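Long-range contact in beta-porphyranase B (Bacteroides plebeius, PDB 4AWD), which hydrolyses the sulfated red-seaweed polysaccharide porphyran at its beta-D-galactopyranose-(1->4)-alpha-L-galactopyranose-6-sulfate linkages: residues K92-S104 with A298-D312. Numbering follows the deposited sequence.
Sequences KKGCLRIINTVLS and AEDLKDKDKSTTYYD. With CA (calcium ion), chain C.
Strands 95-99 and 308-311 run antiparallel, their directions 161° apart: Leu96 exchanges two backbone hydrogen bonds with Tyr311, Ile98 two with Thr309, and Asn100 N to Ser307 O (3.0 Å) adds a fifth. On one face the Tyr311 ring lies alongside Leu96, whose CD2 is 3.8 Å from CD1 of Tyr311, while Ile98 reaches CE1 of the ring with its CD1 at 3.7 Å; Ile284 of strand 281-285 packs against all three. The Tyr311 hydroxyl hydrogen-bonds Thr150 O.

The other face carries Arg97 beside Tyr310. With CG of Arg97 3.7 Å from CE1 of Tyr310, the contact is made mainly by the aliphatic stem, with NE close behind, and the guanidinium plane stands 81° from the ring, so the two do not stack. Thr308 CG2 sits over one ring face, and Tyr310 OH donates to the anti lone pair of Asp305 OD1. Thr308 OG1 turns back to Lys304 O (2.7 Å), its chi1 of -60° also setting it against Ile99 CG1. Water bridges Asn100 ND2 to Thr309 OG1, itself hydrogen-bonded to Ser149 OG.

At the far end, Gly94 O (2.2 Å) and both Asp312 O and OD1 bind calcium, completed by Glu57, Asn59 and water; Arg139 salt-bridges Asp312 OD2. Such antiparallel pairing belongs to the GH16 beta-jelly-roll, here with calcium tying the turn before strand 95-99 to the end of strand 308-311.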
ATOM      1  N   LYS A  92      14.573   9.098   9.469  1.00 19.58           N
ATOM      2  CA  LYS A  92      15.951   9.243   9.851  1.00 20.85           C
ATOM      3  C   LYS A  92      16.832   8.930   8.655  1.00 20.85           C
ATOM      4  O   LYS A  92      16.556   7.985   7.924  1.00 21.12           O
ATOM      5  CB  LYS A  92      16.252   8.309  11.034  1.00 21.69           C
ATOM      6  CG  LYS A  92      17.694   8.343  11.542  1.00 23.64           C
ATOM      7  CD  LYS A  92      17.901   9.334  12.678  1.00 27.58           C
ATOM      8  CE  LYS A  92      19.318   9.174  13.288  1.00 29.60           C
ATOM      9  NZ  LYS A  92      19.602   7.784  13.797  1.00 29.31           N
ATOM     10  N   LYS A  93      17.872   9.744   8.454  1.00 21.10           N
ATOM     11  CA  LYS A  93      18.873   9.549   7.389  1.00 21.14           C
ATOM     12  C   LYS A  93      18.281   9.323   5.999  1.00 20.71           C
ATOM     13  O   LYS A  93      18.718   8.426   5.275  1.00 20.65           O
ATOM     14  CB  LYS A  93      19.811   8.382   7.723  1.00 21.57           C
ATOM     15  CG  LYS A  93      20.554   8.496   9.043  1.00 23.57           C
ATOM     16  CD  LYS A  93      21.136   7.129   9.404  1.00 28.74           C
ATOM     17  CE  LYS A  93      22.072   7.199  10.604  1.00 31.69           C
ATOM     18  NZ  LYS A  93      22.540   5.837  11.011  1.00 34.08           N
ATOM     19  N   GLY A  94      17.286  10.125   5.624  1.00 20.13           N
ATOM     20  CA  GLY A  94      16.762  10.085   4.254  1.00 18.88           C
ATOM     21  C   GLY A  94      15.620   9.106   3.999  1.00 18.11           C
ATOM     22  O   GLY A  94      15.123   9.024   2.868  1.00 17.25           O
ATOM     23  N   CYS A  95      15.198   8.381   5.037  1.00 17.28           N
ATOM     24  CA  CYS A  95      14.152   7.361   4.895  1.00 16.60           C
ATOM     25  C   CYS A  95      13.038   7.462   5.914  1.00 16.34           C
ATOM     26  O   CYS A  95      13.273   7.753   7.094  1.00 16.59           O
ATOM     27  CB  CYS A  95      14.741   5.957   4.990  1.00 16.50           C
ATOM     28  SG  CYS A  95      15.704   5.449   3.573  1.00 16.55           S
ATOM     29  N   LEU A  96      11.818   7.225   5.447  1.00 15.34           N
ATOM     30  CA  LEU A  96      10.745   6.852   6.333  1.00 14.53           C
ATOM     31  C   LEU A  96      11.065   5.432   6.799  1.00 14.16           C
ATOM     32  O   LEU A  96      11.357   4.551   5.987  1.00 13.51           O
ATOM     33  CB  LEU A  96       9.397   6.881   5.603  1.00 14.64           C
ATOM     34  CG  LEU A  96       8.199   6.311   6.381  1.00 14.56           C
ATOM     35  CD1 LEU A  96       7.830   7.203   7.588  1.00 14.68           C
ATOM     36  CD2 LEU A  96       7.006   6.112   5.467  1.00 15.31           C
ATOM     37  N   ARG A  97      11.023   5.227   8.109  1.00 14.43           N
ATOM     38  CA  ARG A  97      11.317   3.924   8.707  1.00 14.26           C
ATOM     39  C   ARG A  97      10.098   3.428   9.417  1.00 13.54           C
ATOM     40  O   ARG A  97       9.596   4.098  10.330  1.00 13.36           O
ATOM     41  CB  ARG A  97      12.417   4.041   9.751  1.00 14.46           C
ATOM     42  CG  ARG A  97      13.794   4.227   9.211  1.00 16.02           C
ATOM     43  CD  ARG A  97      14.657   4.744  10.316  1.00 17.65           C
ATOM     44  NE  ARG A  97      16.071   4.780   9.961  1.00 20.85           N
ATOM     45  CZ  ARG A  97      17.042   4.818  10.875  1.00 23.62           C
ATOM     46  NH1 ARG A  97      16.726   4.818  12.180  1.00 22.95           N
ATOM     47  NH2 ARG A  97      18.321   4.833  10.496  1.00 22.73           N
ATOM     48  N   ILE A  98       9.624   2.259   9.011  1.00 13.09           N
ATOM     49  CA  ILE A  98       8.593   1.565   9.777  1.00 13.06           C
ATOM     50  C   ILE A  98       9.186   0.289  10.349  1.00 13.15           C
ATOM     51  O   ILE A  98       9.441  -0.657   9.609  1.00 13.37           O
ATOM     52  CB  ILE A  98       7.312   1.246   8.957  1.00 12.88           C
ATOM     53  CG1 ILE A  98       6.753   2.512   8.267  1.00 11.86           C
ATOM     54  CG2 ILE A  98       6.266   0.637   9.888  1.00 12.40           C
ATOM     55  CD1 ILE A  98       5.535   2.253   7.335  1.00  9.93           C
ATOM     56  N   ILE A  99       9.423   0.281  11.657  1.00 13.19           N
ATOM     57  CA  ILE A  99      10.095  -0.844  12.311  1.00 13.18           C
ATOM     58  C   ILE A  99       9.069  -1.777  12.949  1.00 13.76           C
ATOM     59  O   ILE A  99       8.033  -1.318  13.460  1.00 14.40           O
ATOM     60  CB  ILE A  99      11.197  -0.365  13.335  1.00 12.84           C
ATOM     61  CG1 ILE A  99      12.113  -1.526  13.757  1.00 12.69           C
ATOM     62  CG2 ILE A  99      10.586   0.392  14.545  1.00 11.69           C
ATOM     63  CD1 ILE A  99      13.325  -1.124  14.645  1.00 10.18           C
ATOM     64  N   ASN A 100       9.341  -3.082  12.885  1.00 13.63           N
ATOM     65  CA  ASN A 100       8.530  -4.095  13.575  1.00 13.38           C
ATOM     66  C   ASN A 100       9.164  -4.497  14.896  1.00 13.40           C
ATOM     67  O   ASN A 100      10.346  -4.836  14.946  1.00 13.40           O
ATOM     68  CB  ASN A 100       8.350  -5.336  12.700  1.00 13.43           C
ATOM     69  CG  ASN A 100       7.907  -4.994  11.312  1.00 13.03           C
ATOM     70  OD1 ASN A 100       6.923  -4.286  11.136  1.00 11.01           O
ATOM     71  ND2 ASN A 100       8.646  -5.465  10.314  1.00 11.62           N
ATOM     72  N   THR A 101       8.381  -4.445  15.967  1.00 13.24           N
ATOM     73  CA  THR A 101       8.897  -4.706  17.303  1.00 12.89           C
ATOM     74  C   THR A 101       7.974  -5.663  18.036  1.00 13.27           C
ATOM     75  O   THR A 101       6.798  -5.797  17.683  1.00 13.30           O
ATOM     76  CB  THR A 101       8.991  -3.412  18.135  1.00 12.60           C
ATOM     77  OG1 THR A 101       7.675  -2.849  18.285  1.00 12.45           O
ATOM     78  CG2 THR A 101       9.936  -2.388  17.471  1.00 11.68           C
ATOM     79  N   VAL A 102       8.520  -6.325  19.050  1.00 13.33           N
ATOM     80  CA  VAL A 102       7.732  -7.021  20.052  1.00 13.91           C
ATOM     81  C   VAL A 102       6.823  -6.005  20.754  1.00 14.50           C
ATOM     82  O   VAL A 102       7.267  -4.928  21.135  1.00 14.89           O
ATOM     83  CB  VAL A 102       8.677  -7.717  21.079  1.00 14.03           C
ATOM     84  CG1 VAL A 102       7.926  -8.210  22.286  1.00 13.15           C
ATOM     85  CG2 VAL A 102       9.427  -8.873  20.398  1.00 13.73           C
ATOM     86  N   LEU A 103       5.543  -6.323  20.898  1.00 15.00           N
ATOM     87  CA  LEU A 103       4.647  -5.445  21.639  1.00 15.03           C
ATOM     88  C   LEU A 103       4.489  -5.957  23.055  1.00 15.52           C
ATOM     89  O   LEU A 103       4.042  -7.074  23.261  1.00 15.70           O
ATOM     90  CB  LEU A 103       3.275  -5.346  20.964  1.00 15.17           C
ATOM     91  CG  LEU A 103       2.309  -4.419  21.708  1.00 14.60           C
ATOM     92  CD1 LEU A 103       2.845  -2.994  21.757  1.00 14.31           C
ATOM     93  CD2 LEU A 103       0.968  -4.458  21.069  1.00 14.36           C
ATOM     94  N   SER A 104       4.849  -5.128  24.028  1.00 15.87           N
ATOM     95  CA  SER A 104       4.834  -5.528  25.428  1.00 16.19           C
ATOM     96  C   SER A 104       4.421  -4.361  26.321  1.00 16.24           C
ATOM     97  O   SER A 104       5.010  -3.301  26.243  1.00 16.68           O
ATOM     98  CB  SER A 104       6.213  -6.042  25.852  1.00 16.10           C
ATOM     99  OG  SER A 104       6.150  -6.614  27.148  1.00 15.85           O
ATOM    100  N   ALA A 298      10.750 -12.598  18.943  1.00 16.22           N
ATOM    101  CA  ALA A 298      11.658 -11.620  19.545  1.00 16.51           C
ATOM    102  C   ALA A 298      13.024 -11.632  18.875  1.00 17.06           C
ATOM    103  O   ALA A 298      13.559 -10.574  18.497  1.00 16.80           O
ATOM    104  CB  ALA A 298      11.798 -11.854  21.041  1.00 16.86           C
ATOM    105  N   GLU A 299      13.575 -12.830  18.702  1.00 17.35           N
ATOM    106  CA  GLU A 299      14.897 -12.966  18.101  1.00 17.76           C
ATOM    107  C   GLU A 299      14.921 -12.509  16.656  1.00 18.04           C
ATOM    108  O   GLU A 299      15.919 -11.928  16.215  1.00 18.33           O
ATOM    109  CB  GLU A 299      15.405 -14.404  18.200  1.00 17.60           C
ATOM    110  CG  GLU A 299      16.696 -14.666  17.430  1.00 18.74           C
ATOM    111  CD  GLU A 299      17.902 -13.901  17.988  1.00 21.47           C
ATOM    112  OE1 GLU A 299      17.907 -13.534  19.192  1.00 20.88           O
ATOM    113  OE2 GLU A 299      18.853 -13.682  17.207  1.00 22.92           O
ATOM    114  N   ASP A 300      13.841 -12.795  15.917  1.00 18.51           N
ATOM    115  CA  ASP A 300      13.715 -12.366  14.523  1.00 19.02           C
ATOM    116  C   ASP A 300      13.869 -10.854  14.455  1.00 19.45           C
ATOM    117  O   ASP A 300      14.414 -10.333  13.496  1.00 19.92           O
ATOM    118  CB  ASP A 300      12.352 -12.749  13.924  1.00 18.54           C
ATOM    119  CG  ASP A 300      12.264 -14.208  13.510  1.00 20.09           C
ATOM    120  OD1 ASP A 300      13.299 -14.855  13.222  1.00 20.00           O
ATOM    121  OD2 ASP A 300      11.127 -14.719  13.454  1.00 22.10           O
ATOM    122  N   LEU A 301      13.391 -10.161  15.485  1.00 20.06           N
ATOM    123  CA  LEU A 301      13.319  -8.708  15.479  1.00 20.83           C
ATOM    124  C   LEU A 301      14.398  -8.007  16.287  1.00 22.04           C
ATOM    125  O   LEU A 301      14.330  -6.793  16.503  1.00 22.40           O
ATOM    126  CB  LEU A 301      11.952  -8.252  15.981  1.00 20.24           C
ATOM    127  CG  LEU A 301      10.749  -8.651  15.143  1.00 19.16           C
ATOM    128  CD1 LEU A 301       9.526  -8.227  15.903  1.00 17.36           C
ATOM    129  CD2 LEU A 301      10.789  -8.009  13.754  1.00 16.25           C
ATOM    130  N   LYS A 302      15.396  -8.758  16.725  1.00 23.08           N
ATOM    131  CA  LYS A 302      16.418  -8.203  17.591  1.00 24.65           C
ATOM    132  C   LYS A 302      17.319  -7.229  16.829  1.00 24.93           C
ATOM    133  O   LYS A 302      17.719  -6.190  17.367  1.00 24.88           O
ATOM    134  CB  LYS A 302      17.180  -9.345  18.264  1.00 25.15           C
ATOM    135  CG  LYS A 302      18.422  -8.979  19.016  1.00 27.49           C
ATOM    136  CD  LYS A 302      19.615  -9.675  18.372  1.00 31.61           C
ATOM    137  CE  LYS A 302      20.647 -10.072  19.427  1.00 33.74           C
ATOM    138  NZ  LYS A 302      21.966 -10.375  18.797  1.00 35.57           N
ATOM    139  N   ASP A 303      17.597  -7.553  15.570  1.00 25.28           N
ATOM    140  CA  ASP A 303      18.352  -6.676  14.687  1.00 26.08           C
ATOM    141  C   ASP A 303      17.434  -5.573  14.164  1.00 26.22           C
ATOM    142  O   ASP A 303      16.594  -5.808  13.289  1.00 26.19           O
ATOM    143  CB  ASP A 303      18.954  -7.477  13.523  1.00 26.19           C
ATOM    144  CG  ASP A 303      19.972  -6.679  12.728  1.00 27.60           C
ATOM    145  OD1 ASP A 303      19.634  -5.581  12.224  1.00 28.64           O
ATOM    146  OD2 ASP A 303      21.117  -7.160  12.598  1.00 29.61           O
ATOM    147  N   LYS A 304      17.607  -4.367  14.694  1.00 26.53           N
ATOM    148  CA  LYS A 304      16.729  -3.250  14.351  1.00 26.95           C
ATOM    149  C   LYS A 304      16.782  -2.835  12.866  1.00 26.37           C
ATOM    150  O   LYS A 304      15.737  -2.572  12.270  1.00 26.16           O
ATOM    151  CB  LYS A 304      16.928  -2.064  15.310  1.00 27.27           C
ATOM    152  CG  LYS A 304      16.458  -2.376  16.767  1.00 29.79           C
ATOM    153  CD  LYS A 304      16.015  -1.131  17.558  1.00 32.12           C
ATOM    154  CE  LYS A 304      17.186  -0.432  18.250  1.00 34.93           C
ATOM    155  NZ  LYS A 304      17.383  -0.898  19.661  1.00 36.01           N
ATOM    156  N   ASP A 305      17.974  -2.819  12.273  1.00 26.04           N
ATOM    157  CA  ASP A 305      18.131  -2.512  10.840  1.00 26.13           C
ATOM    158  C   ASP A 305      17.335  -3.499  10.007  1.00 25.34           C
ATOM    159  O   ASP A 305      16.611  -3.105   9.098  1.00 25.92           O
ATOM    160  CB  ASP A 305      19.615  -2.538  10.402  1.00 26.60           C
ATOM    161  CG  ASP A 305      19.797  -2.491   8.854  1.00 28.37           C
ATOM    162  OD1 ASP A 305      19.117  -1.687   8.170  1.00 31.30           O
ATOM    163  OD2 ASP A 305      20.642  -3.247   8.312  1.00 29.17           O
ATOM    164  N   LYS A 306      17.470  -4.777  10.341  1.00 24.39           N
ATOM    165  CA  LYS A 306      16.824  -5.858   9.626  1.00 23.48           C
ATOM    166  C   LYS A 306      15.311  -5.834   9.796  1.00 22.09           C
ATOM    167  O   LYS A 306      14.590  -6.201   8.886  1.00 21.70           O
ATOM    168  CB  LYS A 306      17.375  -7.206  10.111  1.00 24.12           C
ATOM    169  CG  LYS A 306      18.273  -7.959   9.124  1.00 26.26           C
ATOM    170  CD  LYS A 306      19.558  -7.220   8.724  1.00 29.68           C
ATOM    171  CE  LYS A 306      20.648  -8.262   8.372  1.00 32.27           C
ATOM    172  NZ  LYS A 306      21.851  -7.726   7.667  1.00 32.20           N
ATOM    173  N   SER A 307      14.835  -5.406  10.961  1.00 20.54           N
ATOM    174  CA  SER A 307      13.398  -5.425  11.262  1.00 19.36           C
ATOM    175  C   SER A 307      12.629  -4.222  10.712  1.00 18.41           C
ATOM    176  O   SER A 307      11.429  -4.085  10.948  1.00 18.62           O
ATOM    177  CB  SER A 307      13.186  -5.516  12.774  1.00 19.47           C
ATOM    178  OG  SER A 307      13.878  -6.626  13.306  1.00 18.92           O
ATOM    179  N   THR A 308      13.324  -3.366   9.973  1.00 17.45           N
ATOM    180  CA  THR A 308      12.789  -2.096   9.487  1.00 16.45           C
ATOM    181  C   THR A 308      12.506  -2.125   7.987  1.00 15.76           C
ATOM    182  O   THR A 308      13.305  -2.649   7.204  1.00 15.62           O
ATOM    183  CB  THR A 308      13.780  -0.956   9.814  1.00 16.50           C
ATOM    184  OG1 THR A 308      13.964  -0.895  11.234  1.00 17.01           O
ATOM    185  CG2 THR A 308      13.287   0.389   9.317  1.00 15.53           C
ATOM    186  N   THR A 309      11.361  -1.570   7.593  1.00 14.77           N
ATOM    187  CA  THR A 309      11.091  -1.326   6.188  1.00 13.56           C
ATOM    188  C   THR A 309      11.482   0.113   5.926  1.00 13.29           C
ATOM    189  O   THR A 309      11.098   1.015   6.693  1.00 12.71           O
ATOM    190  CB  THR A 309       9.602  -1.544   5.821  1.00 13.49           C
ATOM    191  OG1 THR A 309       9.250  -2.929   5.972  1.00 13.68           O
ATOM    192  CG2 THR A 309       9.354  -1.133   4.383  1.00 12.18           C
ATOM    193  N   TYR A 310      12.236   0.331   4.851  1.00 12.75           N
ATOM    194  CA  TYR A 310      12.718   1.676   4.522  1.00 12.81           C
ATOM    195  C   TYR A 310      12.064   2.258   3.284  1.00 12.31           C
ATOM    196  O   TYR A 310      12.002   1.609   2.236  1.00 12.33           O
ATOM    197  CB  TYR A 310      14.227   1.670   4.312  1.00 13.06           C
ATOM    198  CG  TYR A 310      15.039   1.285   5.515  1.00 14.94           C
ATOM    199  CD1 TYR A 310      15.439   2.246   6.440  1.00 16.08           C
ATOM    200  CD2 TYR A 310      15.436  -0.037   5.714  1.00 15.69           C
ATOM    201  CE1 TYR A 310      16.201   1.897   7.546  1.00 18.29           C
ATOM    202  CE2 TYR A 310      16.205  -0.392   6.810  1.00 17.16           C
ATOM    203  CZ  TYR A 310      16.587   0.576   7.719  1.00 18.03           C
ATOM    204  OH  TYR A 310      17.337   0.228   8.816  1.00 18.68           O
ATOM    205  N   TYR A 311      11.588   3.489   3.402  1.00 11.99           N
ATOM    206  CA  TYR A 311      11.074   4.203   2.251  1.00 11.95           C
ATOM    207  C   TYR A 311      11.922   5.446   2.051  1.00 12.20           C
ATOM    208  O   TYR A 311      11.886   6.375   2.870  1.00 12.48           O
ATOM    209  CB  TYR A 311       9.601   4.584   2.454  1.00 12.06           C
ATOM    210  CG  TYR A 311       8.696   3.417   2.771  1.00 10.61           C
ATOM    211  CD1 TYR A 311       8.599   2.912   4.073  1.00  8.85           C
ATOM    212  CD2 TYR A 311       7.933   2.824   1.771  1.00 10.23           C
ATOM    213  CE1 TYR A 311       7.774   1.847   4.368  1.00  8.67           C
ATOM    214  CE2 TYR A 311       7.093   1.741   2.061  1.00 11.09           C
ATOM    215  CZ  TYR A 311       7.021   1.266   3.359  1.00  9.63           C
ATOM    216  OH  TYR A 311       6.193   0.211   3.636  1.00  8.31           O
ATOM    217  N   ASP A 312      12.700   5.442   0.974  1.00 12.19           N
ATOM    218  CA  ASP A 312      13.542   6.579   0.596  1.00 12.28           C
ATOM    219  C   ASP A 312      12.670   7.772   0.214  1.00 12.42           C
ATOM    220  O   ASP A 312      12.968   8.910   0.571  1.00 12.57           O
ATOM    221  CB  ASP A 312      14.469   6.208  -0.574  1.00 12.11           C
ATOM    222  CG  ASP A 312      15.520   7.269  -0.849  1.00 11.41           C
ATOM    223  OD1 ASP A 312      15.562   8.274  -0.116  1.00  9.69           O
ATOM    224  OD2 ASP A 312      16.303   7.102  -1.805  1.00 12.10           O
TER
HETATM  225 CA    CA C1321      14.965  10.261   1.072  1.00 17.69          CA
HETATM  226  O   HOH W   1       7.942  -4.927   7.503  1.00 15.63           O
HETATM  227  O   HOH W   2      12.718  -4.572  16.250  1.00 20.41           O
HETATM  228  O   HOH W   3      14.963  11.465  -0.964  1.00  9.89           O